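Local coordinates for protein putative hydrolase (Burkholderia cenocepacia, PDB 4X00) that is probably a hydrolase of the alpha/beta hydrolase fold, perhaps an aryl esterase, although its substrate is not established, at residues 22-27 with 95-100; 38-43 with 116-121; 48-53 with 64-69; 88-93 with 202-207. All blocks are in the same frame, centred on the assembly; numbering follows the deposited sequence. Where two conformers were deposited one is given.

Contact 1: residues 22-27 with 95-100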
loop_
_atom_site.group_PDB
_atom_site.type_symbol
_atom_site.label_atom_id
_atom_site.label_comp_id
_atom_site.label_asym_id
_atom_site.label_seq_id
_atom_site.Cartn_x
_atom_site.Cartn_y
_atom_site.Cartn_z
ATOM N N VAL A 22 12.220 4.178 14.413
ATOM C CA VAL A 22 12.529 3.629 13.094
ATOM C C VAL A 22 12.610 4.783 12.089
ATOM O O VAL A 22 11.752 5.661 12.087
ATOM C CB VAL A 22 11.461 2.594 12.683
ATOM C CG1 VAL A 22 11.568 2.200 11.217
ATOM C CG2 VAL A 22 11.624 1.358 13.554
ATOM N N VAL A 23 13.647 4.800 11.268
ATOM C CA VAL A 23 13.821 5.860 10.274
ATOM C C VAL A 23 13.252 5.427 8.919
ATOM O O VAL A 23 13.611 4.368 8.403
ATOM C CB VAL A 23 15.324 6.241 10.128
ATOM C CG1 VAL A 23 15.502 7.227 9.002
ATOM C CG2 VAL A 23 15.831 6.857 11.417
ATOM N N LEU A 24 12.340 6.220 8.392
ATOM C CA LEU A 24 11.674 5.936 7.129
ATOM C C LEU A 24 12.311 6.708 6.011
ATOM O O LEU A 24 12.573 7.898 6.155
ATOM C CB LEU A 24 10.206 6.313 7.239
ATOM C CG LEU A 24 9.495 5.627 8.402
ATOM C CD1 LEU A 24 8.176 6.337 8.712
ATOM C CD2 LEU A 24 9.326 4.124 8.141
ATOM N N ALA A 25 12.546 6.025 4.896
ATOM C CA ALA A 25 13.061 6.655 3.681
ATOM C C ALA A 25 11.883 7.222 2.895
ATOM O O ALA A 25 10.988 6.474 2.515
ATOM C CB ALA A 25 13.824 5.641 2.847
ATOM N N VAL A 26 11.889 8.534 2.680
ATOM C CA VAL A 26 10.787 9.258 2.061
ATOM C C VAL A 26 11.259 9.950 0.784
ATOM O O VAL A 26 12.415 10.403 0.680
ATOM C CB VAL A 26 10.216 10.298 3.040
ATOM C CG1 VAL A 26 9.022 10.992 2.440
ATOM C CG2 VAL A 26 9.851 9.621 4.364
ATOM N N GLN A 27 10.379 9.998 -0.209
ATOM C CA GLN A 27 10.677 10.691 -1.474
ATOM C C GLN A 27 9.536 11.620 -1.868
ATOM O O GLN A 27 8.386 11.389 -1.487
ATOM C CB GLN A 27 10.923 9.701 -2.612
ATOM C CG GLN A 27 11.849 8.544 -2.296
ATOM C CD GLN A 27 11.248 7.535 -1.339
ATOM O OE1 GLN A 27 10.068 7.215 -1.393
ATOM N NE2 GLN A 27 12.076 7.019 -0.448
ATOM N N ALA A 95 1.519 8.387 10.199
ATOM C CA ALA A 95 1.219 9.644 10.872
ATOM C C ALA A 95 2.459 10.536 10.944
ATOM O O ALA A 95 2.365 11.756 10.813
ATOM C CB ALA A 95 0.670 9.385 12.264
ATOM N N ALA A 96 3.626 9.925 11.157
ATOM C CA ALA A 96 4.852 10.694 11.256
ATOM C C ALA A 96 5.193 11.353 9.922
ATOM O O ALA A 96 5.656 12.497 9.885
ATOM C CB ALA A 96 5.993 9.803 11.726
ATOM N N ILE A 97 4.990 10.629 8.827
ATOM C CA ILE A 97 5.196 11.231 7.510
ATOM C C ILE A 97 4.195 12.353 7.227
ATOM O O ILE A 97 4.599 13.408 6.753
ATOM C CB ILE A 97 5.157 10.153 6.467
ATOM C CG1 ILE A 97 6.485 9.386 6.634
ATOM C CG2 ILE A 97 4.969 10.704 5.032
ATOM C CD1 ILE A 97 6.548 8.136 5.946
ATOM N N ILE A 98 2.913 12.161 7.548
ATOM C CA ILE A 98 1.929 13.239 7.385
ATOM C C ILE A 98 2.367 14.474 8.159
ATOM O O ILE A 98 2.306 15.597 7.655
ATOM C CB ILE A 98 0.530 12.779 7.840
ATOM C CG1 ILE A 98 0.030 11.697 6.870
ATOM C CG2 ILE A 98 -0.444 13.964 7.909
ATOM C CD1 ILE A 98 -1.222 10.972 7.311
ATOM N N GLU A 99 2.859 14.274 9.373
ATOM C CA GLU A 99 3.289 15.417 10.187
ATOM C C GLU A 99 4.562 16.083 9.664
ATOM O O GLU A 99 4.633 17.316 9.550
ATOM C CB GLU A 99 3.489 14.988 11.638
ATOM C CG GLU A 99 2.169 14.751 12.335
ATOM C CD GLU A 99 2.311 14.370 13.800
ATOM O OE1 GLU A 99 3.194 14.931 14.500
ATOM O OE2 GLU A 99 1.521 13.504 14.251
ATOM N N SER A 100 5.565 15.274 9.345
ATOM C CA SER A 100 6.876 15.814 9.007
ATOM C C SER A 100 6.836 16.592 7.702
ATOM O O SER A 100 7.510 17.613 7.546
ATOM C CB SER A 100 7.906 14.689 8.923
ATOM O OG SER A 100 9.213 15.231 8.816
#

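Contact 2: residues 38-43 with 116-121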
loop_
_atom_site.group_PDB
_atom_site.type_symbol
_atom_site.label_atom_id
_atom_site.label_comp_id
_atom_site.label_asym_id
_atom_site.label_seq_id
_atom_site.Cartn_x
_atom_site.Cartn_y
_atom_site.Cartn_z
ATOM N N ILE A 38 -0.167 10.822 -0.711
ATOM C CA ILE A 38 0.820 9.933 -0.096
ATOM C C ILE A 38 0.529 8.504 -0.517
ATOM O O ILE A 38 -0.583 7.996 -0.280
ATOM C CB ILE A 38 0.795 10.056 1.431
ATOM C CG1 ILE A 38 1.167 11.484 1.869
ATOM C CG2 ILE A 38 1.723 9.040 2.053
ATOM C CD1 ILE A 38 0.888 11.773 3.357
ATOM N N PHE A 39 1.524 7.902 -1.190
ATOM C CA PHE A 39 1.441 6.541 -1.703
ATOM C C PHE A 39 2.082 5.568 -0.723
ATOM O O PHE A 39 3.204 5.805 -0.268
ATOM C CB PHE A 39 2.158 6.419 -3.036
ATOM C CG PHE A 39 1.558 7.265 -4.124
ATOM C CD1 PHE A 39 1.956 8.578 -4.281
ATOM C CD2 PHE A 39 0.624 6.727 -5.012
ATOM C CE1 PHE A 39 1.421 9.364 -5.309
ATOM C CE2 PHE A 39 0.071 7.499 -6.038
ATOM C CZ PHE A 39 0.481 8.813 -6.186
ATOM N N ILE A 40 1.372 4.483 -0.421
ATOM C CA ILE A 40 1.785 3.490 0.573
ATOM C C ILE A 40 1.823 2.151 -0.110
ATOM O O ILE A 40 0.777 1.657 -0.541
ATOM C CB ILE A 40 0.798 3.439 1.749
ATOM C CG1 ILE A 40 0.544 4.848 2.291
ATOM C CG2 ILE A 40 1.339 2.524 2.858
ATOM C CD1 ILE A 40 -0.761 4.950 3.067
ATOM N N HIS A 41 3.013 1.587 -0.296
ATOM C CA HIS A 41 3.136 0.349 -1.051
ATOM C C HIS A 41 2.742 -0.889 -0.227
ATOM O O HIS A 41 2.303 -0.771 0.922
ATOM C CB HIS A 41 4.563 0.195 -1.603
ATOM C CG HIS A 41 5.607 -0.027 -0.547
ATOM N ND1 HIS A 41 5.857 -1.263 0.019
ATOM C CD2 HIS A 41 6.487 0.836 0.027
ATOM C CE1 HIS A 41 6.836 -1.143 0.916
ATOM N NE2 HIS A 41 7.255 0.115 0.919
ATOM N N GLY A 42 2.869 -2.062 -0.846
ATOM C CA GLY A 42 2.441 -3.308 -0.239
ATOM C C GLY A 42 3.606 -4.227 0.086
ATOM O O GLY A 42 4.783 -3.851 -0.017
ATOM N N LEU A 43 3.257 -5.439 0.462
ATOM C CA LEU A 43 4.250 -6.389 0.959
ATOM C C LEU A 43 5.308 -6.687 -0.101
ATOM O O LEU A 43 4.961 -6.967 -1.264
ATOM C CB LEU A 43 3.553 -7.687 1.364
ATOM C CG LEU A 43 4.485 -8.753 1.950
ATOM C CD1 LEU A 43 5.207 -8.278 3.241
ATOM C CD2 LEU A 43 3.673 -10.006 2.211
ATOM N N ALA A 116 -4.152 -1.970 4.643
ATOM C CA ALA A 116 -4.270 -2.284 6.068
ATOM C C ALA A 116 -3.631 -1.199 6.927
ATOM O O ALA A 116 -4.126 -0.878 8.022
ATOM C CB ALA A 116 -3.628 -3.643 6.358
ATOM N N VAL A 117 -2.521 -0.648 6.444
ATOM C CA VAL A 117 -1.918 0.492 7.145
ATOM C C VAL A 117 -2.921 1.665 7.217
ATOM O O VAL A 117 -3.067 2.298 8.285
ATOM C CB VAL A 117 -0.616 0.955 6.448
ATOM C CG1 VAL A 117 -0.087 2.263 7.034
ATOM C CG2 VAL A 117 0.475 -0.141 6.487
ATOM N N ILE A 118 -3.610 1.965 6.102
ATOM C CA ILE A 118 -4.632 3.017 6.141
ATOM C C ILE A 118 -5.725 2.679 7.147
ATOM O O ILE A 118 -6.144 3.562 7.913
ATOM C CB ILE A 118 -5.242 3.261 4.744
ATOM C CG1 ILE A 118 -4.178 3.854 3.826
ATOM C CG2 ILE A 118 -6.437 4.236 4.861
ATOM C CD1 ILE A 118 -4.625 4.000 2.358
ATOM N N SER A 119 -6.207 1.433 7.161
ATOM C CA SER A 119 -7.264 1.109 8.130
ATOM C C SER A 119 -6.788 1.337 9.557
ATOM O O SER A 119 -7.543 1.853 10.391
ATOM C CB SER A 119 -7.732 -0.339 8.007
ATOM O OG SER A 119 -8.359 -0.517 6.755
ATOM N N ASN A 120 -5.549 0.937 9.845
ATOM C CA ASN A 120 -5.022 1.119 11.192
ATOM C C ASN A 120 -4.801 2.597 11.519
ATOM O O ASN A 120 -5.031 3.017 12.662
ATOM C CB ASN A 120 -3.741 0.304 11.366
ATOM C CG ASN A 120 -4.032 -1.151 11.595
ATOM O OD1 ASN A 120 -5.010 -1.486 12.274
ATOM N ND2 ASN A 120 -3.157 -2.038 11.083
ATOM N N TYR A 121 -4.419 3.391 10.518
ATOM C CA TYR A 121 -4.328 4.829 10.694
ATOM C C TYR A 121 -5.702 5.437 10.989
ATOM O O TYR A 121 -5.851 6.227 11.939
ATOM C CB TYR A 121 -3.694 5.475 9.444
ATOM C CG TYR A 121 -3.728 6.975 9.490
ATOM C CD1 TYR A 121 -2.741 7.689 10.172
ATOM C CD2 TYR A 121 -4.780 7.683 8.918
ATOM C CE1 TYR A 121 -2.780 9.079 10.239
ATOM C CE2 TYR A 121 -4.819 9.062 8.973
ATOM C CZ TYR A 121 -3.838 9.763 9.654
ATOM O OH TYR A 121 -3.908 11.148 9.699
#

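Contact 3: residues 48-53 with 64-69. With EDO (1,2-ethanediol), chain F.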
loop_
_atom_site.group_PDB
_atom_site.type_symbol
_atom_site.label_atom_id
_atom_site.label_comp_id
_atom_site.label_asym_id
_atom_site.label_seq_id
_atom_site.Cartn_x
_atom_site.Cartn_y
_atom_site.Cartn_z
ATOM N N LEU A 48 9.562 2.183 -5.326
ATOM C CA LEU A 48 9.692 1.892 -6.761
ATOM C C LEU A 48 8.410 1.406 -7.390
ATOM O O LEU A 48 8.249 1.544 -8.614
ATOM C CB LEU A 48 10.787 0.831 -7.012
ATOM C CG LEU A 48 12.179 1.297 -6.585
ATOM C CD1 LEU A 48 13.203 0.200 -6.903
ATOM C CD2 LEU A 48 12.611 2.652 -7.177
ATOM N N ASN A 49 7.491 0.854 -6.597
ATOM C CA ASN A 49 6.220 0.414 -7.175
ATOM C C ASN A 49 5.436 1.517 -7.856
ATOM O O ASN A 49 4.633 1.223 -8.720
ATOM C CB ASN A 49 5.335 -0.204 -6.105
ATOM C CG ASN A 49 5.841 -1.522 -5.637
ATOM O OD1 ASN A 49 6.125 -1.683 -4.450
ATOM N ND2 ASN A 49 5.920 -2.486 -6.527
ATOM N N TRP A 50 5.670 2.769 -7.446
ATOM C CA TRP A 50 4.822 3.885 -7.871
ATOM C C TRP A 50 5.393 4.679 -9.036
ATOM O O TRP A 50 4.897 5.752 -9.352
ATOM C CB TRP A 50 4.571 4.810 -6.683
ATOM C CG TRP A 50 3.887 4.146 -5.539
ATOM C CD1 TRP A 50 4.416 3.891 -4.289
ATOM C CD2 TRP A 50 2.558 3.617 -5.527
ATOM N NE1 TRP A 50 3.485 3.256 -3.510
ATOM C CE2 TRP A 50 2.321 3.103 -4.231
ATOM C CE3 TRP A 50 1.511 3.594 -6.471
ATOM C CZ2 TRP A 50 1.079 2.552 -3.855
ATOM C CZ3 TRP A 50 0.288 3.039 -6.098
ATOM C CH2 TRP A 50 0.084 2.521 -4.812
ATOM N N SER A 51 6.381 4.135 -9.732
ATOM C CA SER A 51 7.069 4.875 -10.791
ATOM C C SER A 51 6.142 5.398 -11.899
ATOM O O SER A 51 6.344 6.494 -12.423
ATOM C CB SER A 51 8.158 4.020 -11.428
ATOM O OG SER A 51 7.584 2.966 -12.158
ATOM N N LYS A 52 5.125 4.623 -12.276
ATOM C CA LYS A 52 4.266 5.074 -13.374
ATOM C C LYS A 52 3.318 6.182 -12.951
ATOM O O LYS A 52 2.740 6.878 -13.803
ATOM C CB LYS A 52 3.475 3.907 -13.957
ATOM C CG LYS A 52 4.378 2.835 -14.549
ATOM C CD LYS A 52 3.580 1.855 -15.333
ATOM C CE LYS A 52 4.430 0.678 -15.762
ATOM N NZ LYS A 52 3.568 -0.303 -16.450
ATOM N N GLN A 53 3.128 6.347 -11.648
ATOM C CA GLN A 53 2.370 7.496 -11.129
ATOM C C GLN A 53 3.306 8.707 -11.051
ATOM O O GLN A 53 2.966 9.802 -11.529
ATOM C CB GLN A 53 1.759 7.193 -9.754
ATOM C CG GLN A 53 0.579 6.213 -9.815
ATOM C CD GLN A 53 0.935 4.850 -10.386
ATOM O OE1 GLN A 53 1.751 4.128 -9.791
ATOM N NE2 GLN A 53 0.322 4.465 -11.522
ATOM N N LEU A 64 3.607 14.750 -4.723
ATOM C CA LEU A 64 3.581 13.284 -4.775
ATOM C C LEU A 64 4.586 12.703 -3.795
ATOM O O LEU A 64 5.791 12.764 -4.027
ATOM C CB LEU A 64 3.880 12.805 -6.202
ATOM C CG LEU A 64 2.951 13.364 -7.296
ATOM C CD1 LEU A 64 3.479 12.952 -8.684
ATOM C CD2 LEU A 64 1.535 12.853 -7.114
ATOM N N ILE A 65 4.079 12.141 -2.712
ATOM C CA ILE A 65 4.943 11.660 -1.631
ATOM C C ILE A 65 4.928 10.136 -1.603
ATOM O O ILE A 65 3.855 9.525 -1.562
ATOM C CB ILE A 65 4.461 12.204 -0.279
ATOM C CG1 ILE A 65 4.532 13.739 -0.272
ATOM C CG2 ILE A 65 5.266 11.575 0.881
ATOM C CD1 ILE A 65 3.703 14.372 0.856
ATOM N N THR A 66 6.110 9.520 -1.575
ATOM C CA THR A 66 6.204 8.082 -1.404
ATOM C C THR A 66 7.124 7.800 -0.209
ATOM O O THR A 66 7.864 8.679 0.231
ATOM C CB THR A 66 6.770 7.381 -2.662
ATOM O OG1 THR A 66 8.023 7.975 -3.029
ATOM C CG2 THR A 66 5.828 7.473 -3.850
ATOM N N TYR A 67 7.091 6.574 0.300
ATOM C CA TYR A 67 8.055 6.164 1.307
ATOM C C TYR A 67 8.154 4.658 1.321
ATOM O O TYR A 67 7.292 3.945 0.780
ATOM C CB TYR A 67 7.676 6.680 2.705
ATOM C CG TYR A 67 6.440 6.108 3.348
ATOM C CD1 TYR A 67 5.174 6.552 2.970
ATOM C CD2 TYR A 67 6.530 5.164 4.369
ATOM C CE1 TYR A 67 4.030 6.081 3.596
ATOM C CE2 TYR A 67 5.409 4.680 5.013
ATOM C CZ TYR A 67 4.141 5.167 4.635
ATOM O OH TYR A 67 3.015 4.701 5.265
ATOM N N ASP A 68 9.222 4.144 1.937
ATOM C CA ASP A 68 9.368 2.711 2.127
ATOM C C ASP A 68 8.782 2.341 3.487
ATOM O O ASP A 68 9.098 2.960 4.522
ATOM C CB ASP A 68 10.837 2.278 2.073
ATOM C CG ASP A 68 11.488 2.527 0.724
ATOM O OD1 ASP A 68 10.776 2.700 -0.295
ATOM O OD2 ASP A 68 12.732 2.580 0.683
ATOM N N LEU A 69 7.899 1.350 3.507
ATOM C CA LEU A 69 7.385 0.807 4.783
ATOM C C LEU A 69 8.514 0.297 5.670
ATOM O O LEU A 69 9.581 -0.126 5.178
ATOM C CB LEU A 69 6.426 -0.363 4.532
ATOM C CG LEU A 69 5.117 -0.046 3.796
ATOM C CD1 LEU A 69 4.387 -1.370 3.535
ATOM C CD2 LEU A 69 4.279 0.921 4.623
HETATM C C1 EDO F . 8.047 -0.266 -11.420
HETATM O O1 EDO F . 7.876 0.318 -12.717
HETATM C C2 EDO F . 9.534 -0.303 -11.092
HETATM O O2 EDO F . 9.996 1.021 -10.783
#

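Contact 4: residues 88-93 with 202-207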
loop_
_atom_site.group_PDB
_atom_site.type_symbol
_atom_site.label_atom_id
_atom_site.label_comp_id
_atom_site.label_asym_id
_atom_site.label_seq_id
_atom_site.Cartn_x
_atom_site.Cartn_y
_atom_site.Cartn_z
ATOM N N ARG A 88 -0.516 -0.734 14.927
ATOM C CA ARG A 88 -0.387 0.671 15.282
ATOM C C ARG A 88 0.984 1.233 14.902
ATOM O O ARG A 88 1.094 2.431 14.607
ATOM C CB ARG A 88 -0.653 0.869 16.796
ATOM C CG ARG A 88 -0.500 2.300 17.329
ATOM C CD ARG A 88 -1.416 3.301 16.617
ATOM N NE ARG A 88 -1.272 4.630 17.214
ATOM C CZ ARG A 88 -1.979 5.063 18.248
ATOM N NH1 ARG A 88 -2.875 4.267 18.808
ATOM N NH2 ARG A 88 -1.793 6.290 18.720
ATOM N N ARG A 89 2.038 0.399 14.926
ATOM C CA ARG A 89 3.366 0.927 14.601
ATOM C C ARG A 89 3.407 1.429 13.165
ATOM O O ARG A 89 4.024 2.462 12.870
ATOM C CB ARG A 89 4.474 -0.122 14.752
ATOM C CG ARG A 89 4.702 -0.654 16.096
ATOM C CD ARG A 89 5.312 0.406 16.974
ATOM N NE ARG A 89 5.389 -0.183 18.280
ATOM C CZ ARG A 89 6.454 -0.810 18.768
ATOM N NH1 ARG A 89 7.600 -0.860 18.089
ATOM N NH2 ARG A 89 6.380 -1.340 19.972
ATOM N N TRP A 90 2.756 0.695 12.269
ATOM C CA TRP A 90 2.760 1.086 10.862
ATOM C C TRP A 90 1.886 2.327 10.659
ATOM O O TRP A 90 2.193 3.190 9.839
ATOM C CB TRP A 90 2.240 -0.039 9.973
ATOM C CG TRP A 90 2.895 -1.406 10.145
ATOM C CD1 TRP A 90 2.825 -2.222 11.230
ATOM C CD2 TRP A 90 3.652 -2.120 9.163
ATOM N NE1 TRP A 90 3.500 -3.395 10.995
ATOM C CE2 TRP A 90 4.018 -3.358 9.728
ATOM C CE3 TRP A 90 4.056 -1.832 7.855
ATOM C CZ2 TRP A 90 4.781 -4.302 9.031
ATOM C CZ3 TRP A 90 4.798 -2.765 7.166
ATOM C CH2 TRP A 90 5.142 -3.988 7.741
ATOM N N ALA A 91 0.761 2.380 11.361
ATOM C CA ALA A 91 -0.058 3.575 11.334
ATOM C C ALA A 91 0.700 4.786 11.853
ATOM O O ALA A 91 0.543 5.896 11.315
ATOM C CB ALA A 91 -1.351 3.370 12.137
ATOM N N ASP A 92 1.501 4.592 12.904
ATOM C CA ASP A 92 2.302 5.702 13.434
ATOM C C ASP A 92 3.391 6.143 12.463
ATOM O O ASP A 92 3.731 7.330 12.431
ATOM C CB ASP A 92 2.930 5.336 14.780
ATOM C CG ASP A 92 1.913 5.228 15.907
ATOM O OD1 ASP A 92 0.736 5.645 15.768
ATOM O OD2 ASP A 92 2.311 4.728 16.971
ATOM N N ASP A 93 3.934 5.215 11.671
ATOM C CA ASP A 93 4.883 5.597 10.628
ATOM C C ASP A 93 4.203 6.562 9.654
ATOM O O ASP A 93 4.768 7.599 9.299
ATOM C CB ASP A 93 5.391 4.380 9.815
ATOM C CG ASP A 93 6.225 3.390 10.626
ATOM O OD1 ASP A 93 6.738 3.751 11.685
ATOM O OD2 ASP A 93 6.382 2.249 10.143
ATOM N N ARG A 202 8.019 -12.713 8.505
ATOM C CA ARG A 202 7.422 -13.707 9.411
ATOM C C ARG A 202 6.360 -13.087 10.314
ATOM O O ARG A 202 5.346 -13.722 10.636
ATOM C CB ARG A 202 8.501 -14.375 10.272
ATOM C CG ARG A 202 9.402 -15.324 9.490
ATOM C CD ARG A 202 10.427 -16.050 10.378
ATOM N NE ARG A 202 11.240 -15.119 11.163
ATOM C CZ ARG A 202 12.482 -14.729 10.866
ATOM N NH1 ARG A 202 13.126 -15.200 9.806
ATOM N NH2 ARG A 202 13.095 -13.871 11.668
ATOM N N ALA A 203 6.586 -11.842 10.713
ATOM C CA ALA A 203 5.697 -11.168 11.646
ATOM C C ALA A 203 4.420 -10.599 11.009
ATOM O O ALA A 203 3.345 -10.567 11.646
ATOM C CB ALA A 203 6.486 -10.058 12.358
ATOM N N VAL A 204 4.511 -10.140 9.759
ATOM C CA VAL A 204 3.427 -9.337 9.204
ATOM C C VAL A 204 2.140 -10.159 9.049
ATOM O O VAL A 204 1.040 -9.603 9.095
ATOM C CB VAL A 204 3.878 -8.684 7.868
ATOM C CG1 VAL A 204 4.008 -9.729 6.789
ATOM C CG2 VAL A 204 2.937 -7.545 7.491
ATOM N N ARG A 205 2.285 -11.476 8.924
ATOM C CA ARG A 205 1.189 -12.442 8.968
ATOM C C ARG A 205 0.239 -12.200 10.147
ATOM O O ARG A 205 -0.980 -12.384 10.048
ATOM C CB ARG A 205 1.779 -13.865 9.065
ATOM C CG ARG A 205 2.978 -14.107 8.114
ATOM C CD ARG A 205 3.396 -15.562 8.185
ATOM N NE ARG A 205 3.917 -16.021 9.479
ATOM C CZ ARG A 205 3.684 -17.248 9.932
ATOM N NH1 ARG A 205 4.158 -17.666 11.096
ATOM N NH2 ARG A 205 2.955 -18.066 9.181
ATOM N N SER A 206 0.828 -11.790 11.263
ATOM C CA SER A 206 0.134 -11.628 12.540
ATOM C C SER A 206 -0.189 -10.183 12.859
ATOM O O SER A 206 -0.633 -9.892 13.962
ATOM C CB SER A 206 0.981 -12.199 13.691
ATOM O OG SER A 206 1.209 -13.581 13.513
ATOM N N MET A 207 0.046 -9.276 11.915
ATOM C CA MET A 207 -0.207 -7.855 12.151
ATOM C C MET A 207 -1.684 -7.601 12.397
ATOM O O MET A 207 -2.519 -8.043 11.626
ATOM C CB MET A 207 0.241 -7.008 10.960
ATOM C CG MET A 207 0.168 -5.507 11.228
ATOM S SD MET A 207 0.512 -4.544 9.727
ATOM C CE MET A 207 -1.043 -4.683 8.869
#

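Contact 1: residues 22-27 with 95-100
Two torsions aim Ile97 at the sheet: chi1 of -73° sets CG1 anti to its own carbonyl carbon, and a nearly extended chi2 carries CD1 straight on toward Leu24 and Val26. This is helix-on-sheet packing in the alpha/beta hydrolase fold, where helix 87-100 lies against the antiparallel end of the central sheet and meets strand 23-30. Leu24 and Val26, two residues apart on the strand, direct their side chains to the same face of the sheet, while Ala25 between them points the other way. The isoleucine therefore needs a single methyl to touch both. Leu24 comes to Ile97 at a slant, its CD1 lying 3.7 Å from Ile97 CD1 and 4.1 Å from Ile97 CG1. Val26 meets the same branch tip to tip, with its CG2 4.0 Å from Ile97 CD1. For Val26, chi1 of -176° places CG1 anti to the backbone N and leaves CG2 as the branch that faces the helix. The backbones stay well apart, Val26 CA and Ile97 CA being 8.1 Å from each other, so the space between strand and helix is bridged by branched aliphatic side chains. Everything that touches here is buried and apolar; the bonding is left to the backbones, with Leu24 and Val26 paired to strand 12-17 and Ala25 and Gln27 paired toward Asp68 and Thr66. Tyr67 of the adjoining strand also packs on Ile97. On the helix side, Ser100 N closes an ordinary helical turn by bonding to Ala96 O at 2.8 Å.

Contact 2: residues 38-43 with 116-121
Ile40 and Ile118 pass each other at an angle, the outer end of the strand residue resting against the CG1-CD1 arm of the helix residue. Ile40 CD1 sits 3.7 Å from Ile118 CG1 and 4.0 Å from Ile118 CD1, so one methyl bears on both atoms of that arm. The other branch of Ile40 turns toward the neighbouring residue on the helix: its CG2 approaches Val117 CB at a looser 4.4 Å. These two branches let Ile40 straddle consecutive residues of helix 113-125. The split follows from chi1 of -51°, which sets CG2 anti to the backbone N and sends CG1 away from the carbonyl carbon, so that CG1 and CD1 run to Ile118 while CG2 is left for Val117. The CA-CB bond of Ile118 points neither at the strand nor away from it, and chi1 of -67° with an extended chi2 brings CG1 and CD1 up to Ile40.

Strand 36-40 is a central strand of the sheet, and helix 113-125 is the one that follows the probable nucleophile elbow, to which the side chain of Ile40 also reaches. Just beyond Ile40 the chain turns polar. His41 ND1 donates to Gly42 O at 2.8 Å, with the acceptor lying in the imidazole plane and an N-H...O angle of 158°, while NE2 accepts from Leu69 N. With both ring nitrogens held, the imidazole cannot readily rotate. The chemistry implies a division of labour: dispersion between aliphatic chains seats the helix on the sheet, and hydrogen bonds fix the loop that leaves the strand.

Contact 3: residues 48-53 with 64-69
Trp50 and Thr66 form the close part of the contact, their side chains sliding past each other in opposite directions. The methyl of Thr66 does the touching: CG2 is 3.9 Å from Trp50 CD1 and 4.1 Å from Trp50 CB, approaching the pyrrole end of the indole obliquely. With chi1 of 54°, Thr66 tucks OG1 between its backbone N and carbonyl carbon, where it hydrogen-bonds to Gln27 on strand 23-30, and leaves the methyl for the tryptophan. At the far end of the indole, Gln53 OE1 lies in the ring plane 3.4 Å from Trp50 CE3, an edge approach within the same segment. The amide nitrogen NE2 is bound by Asn270 OD1 and Phe262 O, and the side chain leads away from the strand; toward Leu64 it is the backbone that comes near, Gln53 O lying 4.3 Å from Leu64 CD1.

The other side of segment 48-53 is looser and partly open to solvent. There a molecule of 1,2-ethanediol, probably from the crystallisation liquor, bridges Leu48 and Ser51. Its O2 donates to Leu48 O at 2.8 Å. Its O1 lies 2.7 Å from Ser51 OG in a bond that either hydroxyl could donate; because Ser51 has two conformers, this second link describes one of them. Trp50, at the N-cap position, starts the short helix 51-54, and Gln53 N bonds back to Trp50 O. Strand 36-40, this helix and strand 63-67 make up a right-handed beta-alpha-beta unit of the kind from which the alpha/beta hydrolase sheet is built.

Contact 4: residues 88-93 with 202-207
The indole of Trp90 carries the sulfur of Met207 over one face, a Met-aromatic contact. Met207 SD stands 3.6 Å from the centroid of the five-membered ring, only 15° off its normal, and its closest ring atom is Trp90 NE1 at 3.4 Å. That nitrogen bonds to Tyr84 O, which helps to fix the rotation of the indole. At the benzene end, the Val204 side chain crosses that of Trp90 at about a right angle, its CG2 standing oblique to the ring, 4.0 Å from Trp90 CZ2. Along the helix, Arg88 sets the edge of its guanidinium group to Asp92: NE lies 2.7 Å from Asp92 OD1, a salt bridge whose carboxylate oxygen also bonds to Tyr125 OH.

A type I turn from Val204 to Met207 brings both residues to the ring as helix 198-204 runs out. The methionine is extended up to its sulfur and bent at chi3 (78°), which carries CE toward Ala116. Trp90 thus projects from helix 87-100, which packs on the sheet, to the helical insertion between strands 132-136 and 222-227, probably the cap, with helix 113-125 alongside.

All four contacts are buried, but they differ in depth: contact 2 lies about 4 Å from the chain centre, measured to its own centre, against about 15 Å for contact 1. Contacts 1 and 2 are purely aliphatic helix-on-sheet packing. Contact 3 adds an aromatic ring, a threonine methyl and a backbone carbonyl, and its outer side meets solvent; contact 4 relies on sulfur and indole where the probable cap begins. Helix 87-100 serves both contact 1 and contact 4, which meet where Leu24 packs on Asp93. Strands 23-30, 63-67 and 36-40 are successive in the sheet and tie contacts 1, 3 and 2 together through backbone bonds, while Ala116 and Met207 join contacts 2 and 4.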